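Local coordinates for protein transcriptional regulator KdgR (Pseudomonas aeruginosa, PDB 5Y6I) that probably binds DNA as a dimeric transcription factor of the IclR family, with a winged helix-turn-helix domain and a GAF-like C-terminal domain, at residues A[53-64]-A[74-83]; A[150-159]-A[212-223]. One frame throughout, in Å; residues are numbered along the deposited sequence.

Contact 1. Residues A[53-64]-A[74-83]; sequences HRYLQALIASGF and YSLGREALRV
Gly-77 N donates a nearly straight hydrogen bond to Phe-64 O, 2.9 Å long with 171° at the hydrogen. A second backbone bond lies beside it. Glu-79 N gives its hydrogen to Gly-63 O at 3.2 Å and a less straight 146°. Gly-77 is at the N-cap of helix 78-88, and Gly-63 O takes up the N-H of Glu-79 in its first turn. Gly-77 CA also reaches Gly-63 O through a CA-H...O contact. Helix 49-61 ends in a Schellman motif, with Gly-63 at positive phi, and the two carbonyls that accept these bonds follow directly.

The Phe-64 ring packs against the first turns of helix 78-88. Glu-79 CB sits over the centre of the Phe-64 ring, 3.6 Å from the centroid, as a CH-pi contact. Val-83 CG2 approaches the same ring obliquely, 4.0 Å from Phe-64 CE2. With its chain bent at chi2 (-43°), Glu-79 sets OE2 over the guanidinium face of Arg-82. This is a long salt bridge, and no N-H points at the oxygen.

At the other end, Leu-56 CD1 stands over the middle of the Tyr-74 ring, 3.4 Å from the centroid and almost on the normal. Ile-60 CD1 comes to the edge of the same ring, 3.7 Å from Tyr-74 CE1.

These features fit a winged helix-turn-helix domain. Helix 49-61 is probably its recognition helix, and strands 65-67 and 74-76 form the wing. Leu-56 also packs on Leu-38 and Leu-41 of helix 38-45. Tyr-74 touches Gln-67 of strand 65-67. Leu-76 leans on Leu-26 of helix 18-31, and Ala-80 meets Val-83 of the second subunit.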
loop_
_atom_site.group_PDB
_atom_site.type_symbol
_atom_site.label_atom_id
_atom_site.label_comp_id
_atom_site.label_asym_id
_atom_site.label_seq_id
_atom_site.Cartn_x
_atom_site.Cartn_y
_atom_site.Cartn_z
ATOM N N HIS A 53 -17.039 -16.169 20.709
ATOM C CA HIS A 53 -16.017 -16.446 21.715
ATOM C C HIS A 53 -15.250 -17.726 21.407
ATOM O O HIS A 53 -14.032 -17.773 21.603
ATOM C CB HIS A 53 -16.621 -16.530 23.117
ATOM C CG HIS A 53 -15.656 -17.055 24.129
ATOM N ND1 HIS A 53 -14.771 -16.239 24.800
ATOM C CD2 HIS A 53 -15.383 -18.317 24.527
ATOM C CE1 HIS A 53 -14.011 -16.977 25.588
ATOM N NE2 HIS A 53 -14.364 -18.241 25.443
ATOM N N ARG A 54 -15.930 -18.762 20.909
ATOM C CA ARG A 54 -15.250 -20.019 20.614
ATOM C C ARG A 54 -14.220 -19.834 19.513
ATOM O O ARG A 54 -13.063 -20.252 19.657
ATOM C CB ARG A 54 -16.262 -21.103 20.231
ATOM C CG ARG A 54 -15.796 -22.495 20.632
ATOM C CD ARG A 54 -16.917 -23.516 20.610
ATOM N NE ARG A 54 -18.194 -22.984 21.081
ATOM C CZ ARG A 54 -19.316 -23.043 20.368
ATOM N NH1 ARG A 54 -19.292 -23.607 19.164
ATOM N NH2 ARG A 54 -20.453 -22.544 20.852
ATOM N N TYR A 55 -14.619 -19.190 18.407
ATOM C CA TYR A 55 -13.697 -18.995 17.288
ATOM C C TYR A 55 -12.656 -17.931 17.592
ATOM O O TYR A 55 -11.544 -17.996 17.057
ATOM C CB TYR A 55 -14.457 -18.635 16.010
ATOM C CG TYR A 55 -15.165 -19.799 15.358
ATOM C CD1 TYR A 55 -16.462 -20.134 15.723
ATOM C CD2 TYR A 55 -14.536 -20.562 14.379
ATOM C CE1 TYR A 55 -17.112 -21.195 15.140
ATOM C CE2 TYR A 55 -15.175 -21.632 13.795
ATOM C CZ TYR A 55 -16.469 -21.943 14.177
ATOM O OH TYR A 55 -17.133 -23.002 13.596
ATOM N N LEU A 56 -12.993 -16.944 18.431
ATOM C CA LEU A 56 -11.980 -16.007 18.915
ATOM C C LEU A 56 -10.791 -16.760 19.506
ATOM O O LEU A 56 -9.640 -16.522 19.124
ATOM C CB LEU A 56 -12.582 -15.042 19.945
ATOM C CG LEU A 56 -13.017 -13.664 19.415
ATOM C CD1 LEU A 56 -13.705 -12.808 20.481
ATOM C CD2 LEU A 56 -11.825 -12.891 18.821
ATOM N N GLN A 57 -11.065 -17.719 20.398
ATOM C CA GLN A 57 -10.002 -18.514 21.011
ATOM C C GLN A 57 -9.061 -19.100 19.958
ATOM O O GLN A 57 -7.835 -18.983 20.077
ATOM C CB GLN A 57 -10.610 -19.622 21.873
ATOM C CG GLN A 57 -11.511 -19.110 22.991
ATOM C CD GLN A 57 -10.868 -18.008 23.805
ATOM O OE1 GLN A 57 -11.231 -16.835 23.685
ATOM N NE2 GLN A 57 -9.908 -18.380 24.644
ATOM N N ALA A 58 -9.615 -19.713 18.908
ATOM C CA ALA A 58 -8.772 -20.247 17.836
ATOM C C ALA A 58 -7.930 -19.147 17.191
ATOM O O ALA A 58 -6.720 -19.317 16.983
ATOM C CB ALA A 58 -9.633 -20.940 16.778
ATOM N N LEU A 59 -8.558 -18.012 16.857
ATOM C CA LEU A 59 -7.828 -16.919 16.214
ATOM C C LEU A 59 -6.748 -16.339 17.120
ATOM O O LEU A 59 -5.744 -15.830 16.619
ATOM C CB LEU A 59 -8.780 -15.803 15.759
ATOM C CG LEU A 59 -9.942 -16.107 14.791
ATOM C CD1 LEU A 59 -10.863 -14.910 14.631
ATOM C CD2 LEU A 59 -9.435 -16.578 13.416
ATOM N N ILE A 60 -6.922 -16.409 18.441
ATOM C CA ILE A 60 -5.860 -15.956 19.338
ATOM C C ILE A 60 -4.711 -16.974 19.365
ATOM O O ILE A 60 -3.529 -16.600 19.328
ATOM C CB ILE A 60 -6.428 -15.679 20.748
ATOM C CG1 ILE A 60 -7.650 -14.742 20.680
ATOM C CG2 ILE A 60 -5.346 -15.095 21.663
ATOM C CD1 ILE A 60 -8.305 -14.418 22.073
ATOM N N ALA A 61 -5.038 -18.271 19.422
ATOM C CA ALA A 61 -4.021 -19.307 19.253
ATOM C C ALA A 61 -3.224 -19.101 17.971
ATOM O O ALA A 61 -1.990 -19.049 17.993
ATOM C CB ALA A 61 -4.674 -20.689 19.245
ATOM N N SER A 62 -3.913 -18.969 16.837
ATOM C CA SER A 62 -3.216 -18.848 15.561
ATOM C C SER A 62 -2.453 -17.528 15.407
ATOM O O SER A 62 -1.825 -17.315 14.360
ATOM C CB SER A 62 -4.216 -19.014 14.421
ATOM O OG SER A 62 -5.263 -18.072 14.545
ATOM N N GLY A 63 -2.476 -16.653 16.413
ATOM C CA GLY A 63 -1.823 -15.368 16.328
ATOM C C GLY A 63 -2.568 -14.334 15.517
ATOM O O GLY A 63 -2.112 -13.185 15.444
ATOM N N PHE A 64 -3.691 -14.700 14.900
ATOM C CA PHE A 64 -4.441 -13.770 14.075
ATOM C C PHE A 64 -5.204 -12.749 14.902
ATOM O O PHE A 64 -5.652 -11.735 14.349
ATOM C CB PHE A 64 -5.385 -14.542 13.134
ATOM C CG PHE A 64 -4.727 -14.968 11.835
ATOM C CD1 PHE A 64 -4.046 -16.155 11.748
ATOM C CD2 PHE A 64 -4.775 -14.161 10.718
ATOM C CE1 PHE A 64 -3.428 -16.536 10.573
ATOM C CE2 PHE A 64 -4.155 -14.539 9.541
ATOM C CZ PHE A 64 -3.481 -15.736 9.474
ATOM N N TYR A 74 -10.338 -7.218 22.287
ATOM C CA TYR A 74 -9.837 -8.043 21.195
ATOM C C TYR A 74 -9.339 -7.165 20.064
ATOM O O TYR A 74 -9.970 -6.161 19.722
ATOM C CB TYR A 74 -10.927 -8.982 20.663
ATOM C CG TYR A 74 -11.377 -10.003 21.679
ATOM C CD1 TYR A 74 -10.599 -11.131 21.962
ATOM C CD2 TYR A 74 -12.565 -9.834 22.375
ATOM C CE1 TYR A 74 -11.010 -12.067 22.912
ATOM C CE2 TYR A 74 -12.982 -10.761 23.328
ATOM C CZ TYR A 74 -12.207 -11.866 23.591
ATOM O OH TYR A 74 -12.649 -12.763 24.537
ATOM N N SER A 75 -8.220 -7.562 19.469
ATOM C CA SER A 75 -7.665 -6.827 18.347
ATOM C C SER A 75 -6.929 -7.799 17.438
ATOM O O SER A 75 -6.819 -8.993 17.723
ATOM C CB SER A 75 -6.740 -5.717 18.839
ATOM O OG SER A 75 -5.877 -6.223 19.846
ATOM N N LEU A 76 -6.397 -7.272 16.343
ATOM C CA LEU A 76 -5.728 -8.127 15.382
ATOM C C LEU A 76 -4.364 -8.528 15.895
ATOM O O LEU A 76 -3.653 -7.726 16.507
ATOM C CB LEU A 76 -5.600 -7.431 14.039
ATOM C CG LEU A 76 -6.949 -7.096 13.420
ATOM C CD1 LEU A 76 -6.832 -5.930 12.437
ATOM C CD2 LEU A 76 -7.494 -8.328 12.746
ATOM N N GLY A 77 -4.006 -9.787 15.653
ATOM C CA GLY A 77 -2.695 -10.273 16.012
ATOM C C GLY A 77 -1.649 -9.960 14.955
ATOM O O GLY A 77 -1.928 -9.398 13.890
ATOM N N ARG A 78 -0.409 -10.342 15.272
ATOM C CA ARG A 78 0.693 -10.160 14.338
ATOM C C ARG A 78 0.523 -11.009 13.084
ATOM O O ARG A 78 0.995 -10.616 12.009
ATOM C CB ARG A 78 2.021 -10.486 15.010
ATOM C CG ARG A 78 2.645 -9.339 15.769
ATOM C CD ARG A 78 2.812 -8.097 14.917
ATOM N NE ARG A 78 2.865 -6.913 15.766
ATOM C CZ ARG A 78 1.788 -6.261 16.197
ATOM N NH1 ARG A 78 1.925 -5.198 16.980
ATOM N NH2 ARG A 78 0.573 -6.671 15.851
ATOM N N GLU A 79 -0.131 -12.171 13.191
ATOM C CA GLU A 79 -0.451 -12.922 11.979
ATOM C C GLU A 79 -1.370 -12.128 11.062
ATOM O O GLU A 79 -1.231 -12.177 9.836
ATOM C CB GLU A 79 -1.084 -14.263 12.331
ATOM C CG GLU A 79 -0.062 -15.327 12.620
ATOM C CD GLU A 79 1.069 -15.295 11.621
ATOM O OE1 GLU A 79 0.800 -15.180 10.399
ATOM O OE2 GLU A 79 2.232 -15.361 12.056
ATOM N N ALA A 80 -2.315 -11.389 11.637
ATOM C CA ALA A 80 -3.142 -10.509 10.827
ATOM C C ALA A 80 -2.284 -9.470 10.119
ATOM O O ALA A 80 -2.493 -9.177 8.935
ATOM C CB ALA A 80 -4.202 -9.835 11.701
ATOM N N LEU A 81 -1.305 -8.909 10.828
ATOM C CA LEU A 81 -0.451 -7.897 10.227
ATOM C C LEU A 81 0.410 -8.482 9.112
ATOM O O LEU A 81 0.597 -7.851 8.069
ATOM C CB LEU A 81 0.427 -7.256 11.310
ATOM C CG LEU A 81 1.546 -6.317 10.852
ATOM C CD1 LEU A 81 0.987 -5.184 10.020
ATOM C CD2 LEU A 81 2.340 -5.781 12.044
ATOM N N ARG A 82 0.958 -9.678 9.310
ATOM C CA ARG A 82 1.941 -10.177 8.354
ATOM C C ARG A 82 1.287 -10.578 7.035
ATOM O O ARG A 82 1.858 -10.339 5.958
ATOM C CB ARG A 82 2.715 -11.336 8.954
ATOM C CG ARG A 82 3.694 -10.861 10.022
ATOM C CD ARG A 82 4.357 -11.989 10.780
ATOM N NE ARG A 82 3.888 -12.077 12.158
ATOM C CZ ARG A 82 4.500 -12.791 13.095
ATOM N NH1 ARG A 82 4.017 -12.833 14.335
ATOM N NH2 ARG A 82 5.601 -13.465 12.784
ATOM N N VAL A 83 0.098 -11.192 7.096
ATOM C CA VAL A 83 -0.665 -11.475 5.881
ATOM C C VAL A 83 -0.999 -10.177 5.162
ATOM O O VAL A 83 -0.816 -10.048 3.938
ATOM C CB VAL A 83 -1.943 -12.267 6.217
ATOM C CG1 VAL A 83 -2.933 -12.243 5.035
ATOM C CG2 VAL A 83 -1.599 -13.691 6.633
#

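Contact 2. Residues A[150-159]-A[212-223]; sequences STGLVFAAFL and LSAPVFDARGRV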
loop_
_atom_site.group_PDB
_atom_site.type_symbol
_atom_site.label_atom_id
_atom_site.label_comp_id
_atom_site.label_asym_id
_atom_site.label_seq_id
_atom_site.Cartn_x
_atom_site.Cartn_y
_atom_site.Cartn_z
ATOM N N SER A 150 -6.433 15.266 -20.517
ATOM C CA SER A 150 -7.339 14.951 -19.414
ATOM C C SER A 150 -6.661 14.049 -18.400
ATOM O O SER A 150 -6.937 14.129 -17.200
ATOM C CB SER A 150 -8.600 14.281 -19.951
ATOM O OG SER A 150 -8.261 13.165 -20.762
ATOM N N THR A 151 -5.781 13.177 -18.879
ATOM C CA THR A 151 -4.972 12.341 -18.010
ATOM C C THR A 151 -4.044 13.183 -17.141
ATOM O O THR A 151 -3.856 12.901 -15.948
ATOM C CB THR A 151 -4.175 11.380 -18.885
ATOM O OG1 THR A 151 -5.056 10.760 -19.838
ATOM C CG2 THR A 151 -3.518 10.329 -18.067
ATOM N N GLY A 152 -3.451 14.227 -17.722
ATOM C CA GLY A 152 -2.548 15.070 -16.965
ATOM C C GLY A 152 -3.264 15.923 -15.945
ATOM O O GLY A 152 -2.703 16.235 -14.887
ATOM N N LEU A 153 -4.513 16.305 -16.231
ATOM C CA LEU A 153 -5.244 17.146 -15.286
ATOM C C LEU A 153 -5.676 16.360 -14.052
ATOM O O LEU A 153 -5.621 16.884 -12.933
ATOM C CB LEU A 153 -6.448 17.804 -15.963
ATOM C CG LEU A 153 -6.122 18.803 -17.081
ATOM C CD1 LEU A 153 -7.161 19.911 -17.184
ATOM C CD2 LEU A 153 -4.763 19.413 -16.870
ATOM N N VAL A 154 -6.105 15.107 -14.224
ATOM C CA VAL A 154 -6.472 14.313 -13.055
ATOM C C VAL A 154 -5.264 14.130 -12.146
ATOM O O VAL A 154 -5.344 14.348 -10.934
ATOM C CB VAL A 154 -7.075 12.960 -13.461
ATOM C CG1 VAL A 154 -7.361 12.128 -12.167
ATOM C CG2 VAL A 154 -8.338 13.154 -14.295
ATOM N N PHE A 155 -4.120 13.754 -12.720
ATOM C CA PHE A 155 -2.879 13.711 -11.952
ATOM C C PHE A 155 -2.665 15.012 -11.164
ATOM O O PHE A 155 -2.579 15.000 -9.931
ATOM C CB PHE A 155 -1.698 13.422 -12.894
ATOM C CG PHE A 155 -1.524 11.941 -13.250
ATOM C CD1 PHE A 155 -1.432 10.975 -12.263
ATOM C CD2 PHE A 155 -1.447 11.526 -14.576
ATOM C CE1 PHE A 155 -1.258 9.629 -12.583
ATOM C CE2 PHE A 155 -1.283 10.170 -14.907
ATOM C CZ PHE A 155 -1.184 9.227 -13.899
ATOM N N ALA A 156 -2.616 16.155 -11.854
ATOM C CA ALA A 156 -2.440 17.421 -11.149
ATOM C C ALA A 156 -3.508 17.624 -10.089
ATOM O O ALA A 156 -3.247 18.250 -9.050
ATOM C CB ALA A 156 -2.469 18.593 -12.132
ATOM N N ALA A 157 -4.715 17.122 -10.333
ATOM C CA ALA A 157 -5.775 17.337 -9.360
ATOM C C ALA A 157 -5.514 16.559 -8.077
ATOM O O ALA A 157 -5.851 17.037 -6.990
ATOM C CB ALA A 157 -7.127 16.945 -9.956
ATOM N N PHE A 158 -4.894 15.379 -8.179
ATOM C CA PHE A 158 -4.838 14.467 -7.055
ATOM C C PHE A 158 -3.450 14.255 -6.464
ATOM O O PHE A 158 -3.362 13.921 -5.282
ATOM C CB PHE A 158 -5.443 13.119 -7.456
ATOM C CG PHE A 158 -6.928 13.170 -7.624
ATOM C CD1 PHE A 158 -7.493 13.540 -8.832
ATOM C CD2 PHE A 158 -7.765 12.914 -6.548
ATOM C CE1 PHE A 158 -8.867 13.614 -8.982
ATOM C CE2 PHE A 158 -9.143 12.991 -6.691
ATOM C CZ PHE A 158 -9.694 13.341 -7.915
ATOM N N LEU A 159 -2.374 14.455 -7.207
ATOM C CA LEU A 159 -1.050 14.301 -6.620
ATOM C C LEU A 159 -0.639 15.538 -5.862
ATOM O O LEU A 159 -1.162 16.635 -6.081
ATOM C CB LEU A 159 -0.010 14.000 -7.686
ATOM C CG LEU A 159 -0.257 12.691 -8.386
ATOM C CD1 LEU A 159 0.010 12.931 -9.814
ATOM C CD2 LEU A 159 0.543 11.528 -7.722
ATOM N N LEU A 212 -11.793 11.513 -21.560
ATOM C CA LEU A 212 -12.452 11.473 -20.267
ATOM C C LEU A 212 -11.536 10.680 -19.357
ATOM O O LEU A 212 -10.966 9.674 -19.787
ATOM C CB LEU A 212 -13.829 10.824 -20.363
ATOM C CG LEU A 212 -14.811 11.027 -19.218
ATOM C CD1 LEU A 212 -15.417 12.417 -19.317
ATOM C CD2 LEU A 212 -15.894 9.954 -19.242
ATOM N N SER A 213 -11.379 11.145 -18.117
ATOM C CA SER A 213 -10.350 10.629 -17.227
ATOM C C SER A 213 -10.839 10.583 -15.792
ATOM O O SER A 213 -11.450 11.541 -15.306
ATOM C CB SER A 213 -9.101 11.499 -17.275
ATOM O OG SER A 213 -8.634 11.620 -18.595
ATOM N N ALA A 214 -10.499 9.492 -15.104
ATOM C CA ALA A 214 -10.775 9.291 -13.694
ATOM C C ALA A 214 -9.574 8.627 -13.042
ATOM O O ALA A 214 -8.818 7.906 -13.707
ATOM C CB ALA A 214 -12.016 8.418 -13.471
ATOM N N PRO A 215 -9.369 8.860 -11.752
ATOM C CA PRO A 215 -8.216 8.287 -11.059
ATOM C C PRO A 215 -8.515 6.953 -10.388
ATOM O O PRO A 215 -9.649 6.661 -9.990
ATOM C CB PRO A 215 -7.896 9.347 -9.997
ATOM C CG PRO A 215 -9.258 9.927 -9.664
ATOM C CD PRO A 215 -10.016 9.936 -10.980
ATOM N N VAL A 216 -7.445 6.166 -10.232
ATOM C CA VAL A 216 -7.469 4.870 -9.556
ATOM C C VAL A 216 -6.563 4.928 -8.325
ATOM O O VAL A 216 -5.401 5.347 -8.423
ATOM C CB VAL A 216 -7.031 3.740 -10.504
ATOM C CG1 VAL A 216 -7.091 2.403 -9.794
ATOM C CG2 VAL A 216 -7.885 3.757 -11.816
ATOM N N PHE A 217 -7.086 4.485 -7.180
ATOM C CA PHE A 217 -6.431 4.604 -5.882
ATOM C C PHE A 217 -5.998 3.242 -5.357
ATOM O O PHE A 217 -6.628 2.221 -5.647
ATOM C CB PHE A 217 -7.371 5.240 -4.860
ATOM C CG PHE A 217 -7.884 6.584 -5.267
ATOM C CD1 PHE A 217 -7.093 7.716 -5.117
ATOM C CD2 PHE A 217 -9.149 6.724 -5.810
ATOM C CE1 PHE A 217 -7.567 8.974 -5.504
ATOM C CE2 PHE A 217 -9.627 7.975 -6.198
ATOM C CZ PHE A 217 -8.841 9.095 -6.042
ATOM N N ASP A 218 -4.940 3.231 -4.540
ATOM C CA ASP A 218 -4.550 1.989 -3.896
ATOM C C ASP A 218 -5.177 1.918 -2.512
ATOM O O ASP A 218 -5.912 2.815 -2.075
ATOM C CB ASP A 218 -3.022 1.824 -3.859
ATOM C CG ASP A 218 -2.305 2.886 -3.027
ATOM O OD1 ASP A 218 -2.979 3.748 -2.398
ATOM O OD2 ASP A 218 -1.038 2.855 -3.007
ATOM N N ALA A 219 -4.898 0.801 -1.829
ATOM C CA ALA A 219 -5.385 0.590 -0.472
ATOM C C ALA A 219 -5.176 1.814 0.404
ATOM O O ALA A 219 -6.045 2.161 1.214
ATOM C CB ALA A 219 -4.679 -0.619 0.143
ATOM N N ARG A 220 -4.030 2.483 0.271
ATOM C CA ARG A 220 -3.716 3.588 1.169
ATOM C C ARG A 220 -4.231 4.923 0.654
ATOM O O ARG A 220 -3.972 5.955 1.277
ATOM C CB ARG A 220 -2.207 3.648 1.429
ATOM C CG ARG A 220 -1.572 2.264 1.563
ATOM C CD ARG A 220 -0.212 2.358 2.177
ATOM N NE ARG A 220 -0.320 3.218 3.329
ATOM C CZ ARG A 220 -0.035 2.849 4.572
ATOM N NH1 ARG A 220 0.436 1.634 4.832
ATOM N NH2 ARG A 220 -0.193 3.720 5.551
ATOM N N GLY A 221 -4.979 4.916 -0.444
ATOM C CA GLY A 221 -5.547 6.109 -1.025
ATOM C C GLY A 221 -4.652 6.837 -2.000
ATOM O O GLY A 221 -5.015 7.936 -2.452
ATOM N N ARG A 222 -3.487 6.280 -2.329
ATOM C CA ARG A 222 -2.536 6.979 -3.175
ATOM C C ARG A 222 -2.950 6.789 -4.620
ATOM O O ARG A 222 -3.500 5.752 -4.988
ATOM C CB ARG A 222 -1.112 6.457 -2.934
ATOM C CG ARG A 222 -0.763 6.233 -1.444
ATOM C CD ARG A 222 0.696 5.796 -1.202
ATOM N NE ARG A 222 0.950 4.420 -1.616
ATOM C CZ ARG A 222 1.825 3.610 -1.034
ATOM N NH1 ARG A 222 2.523 4.030 0.003
ATOM N NH2 ARG A 222 1.984 2.368 -1.476
ATOM N N VAL A 223 -2.723 7.811 -5.443
ATOM C CA VAL A 223 -3.112 7.679 -6.838
ATOM C C VAL A 223 -2.241 6.608 -7.470
ATOM O O VAL A 223 -1.012 6.736 -7.517
ATOM C CB VAL A 223 -2.998 9.014 -7.581
ATOM C CG1 VAL A 223 -3.361 8.817 -9.038
ATOM C CG2 VAL A 223 -3.925 10.010 -6.952
#
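Val-154 and Phe-158 of helix 150-158 pack on Ser-213 and Pro-215 of strand 209-217, in the GAF-like C-terminal domain of the IclR family. The helix lies against the antiparallel sheet. The closely packed part runs from Val-154 to Phe-158 CB. Val-154 CG1 is anti to the backbone N (chi1 176°) and meets Pro-215 CB at 3.6 Å. Its other methyl, CG2, rests on Ser-213 CB at 3.5 Å. Pro-215 CG lies over one face of the Phe-158 ring, offset toward its rim, as a CH-pi contact. Val-223 CG2 touches Phe-158 CB at 3.5 Å. Ser-150 OG probably pairs with Ser-213 OG, but that bond is doubtful.

The looser side is partly open to solvent. There Phe-217 turns its edge toward the Phe-158 face in an offset edge-to-face pair, planes 68° apart. Phe-217 CZ comes to 4.0 Å from Phe-158 CE2. Leu-159 CD2 stays 4.3 Å from Val-223 CB. Val-223 is carried back to the helix by the type I turn from Asp-218 to Gly-221. Just after that turn, Arg-222 NE forms a salt bridge to Asp-218 OD2 at 2.9 Å, through the syn lone pair of the oxygen.

From the N terminus, the chain first passes through helices 18-31 and 38-45. Contact 1 then closes a short loop over the wing strand 65-67 and its turn. It joins helix 49-61 to the start of helix 78-88, which leads on toward the C-terminal domain. Contact 2 follows in series. It closes a 52-residue excursion that includes helices 162-171 and 183-196 and strand 199-202, and holds helix 150-158 against strand 209-217 of the five-stranded sheet. The two loops neither nest nor cross. The centres of contact 1 and contact 2 are about 36 Å apart. Met-91, in the loop just after helix 78-88, touches Asp-218 and Ala-219 and links that helix to the turn of contact 2. Both contacts also reach the second subunit.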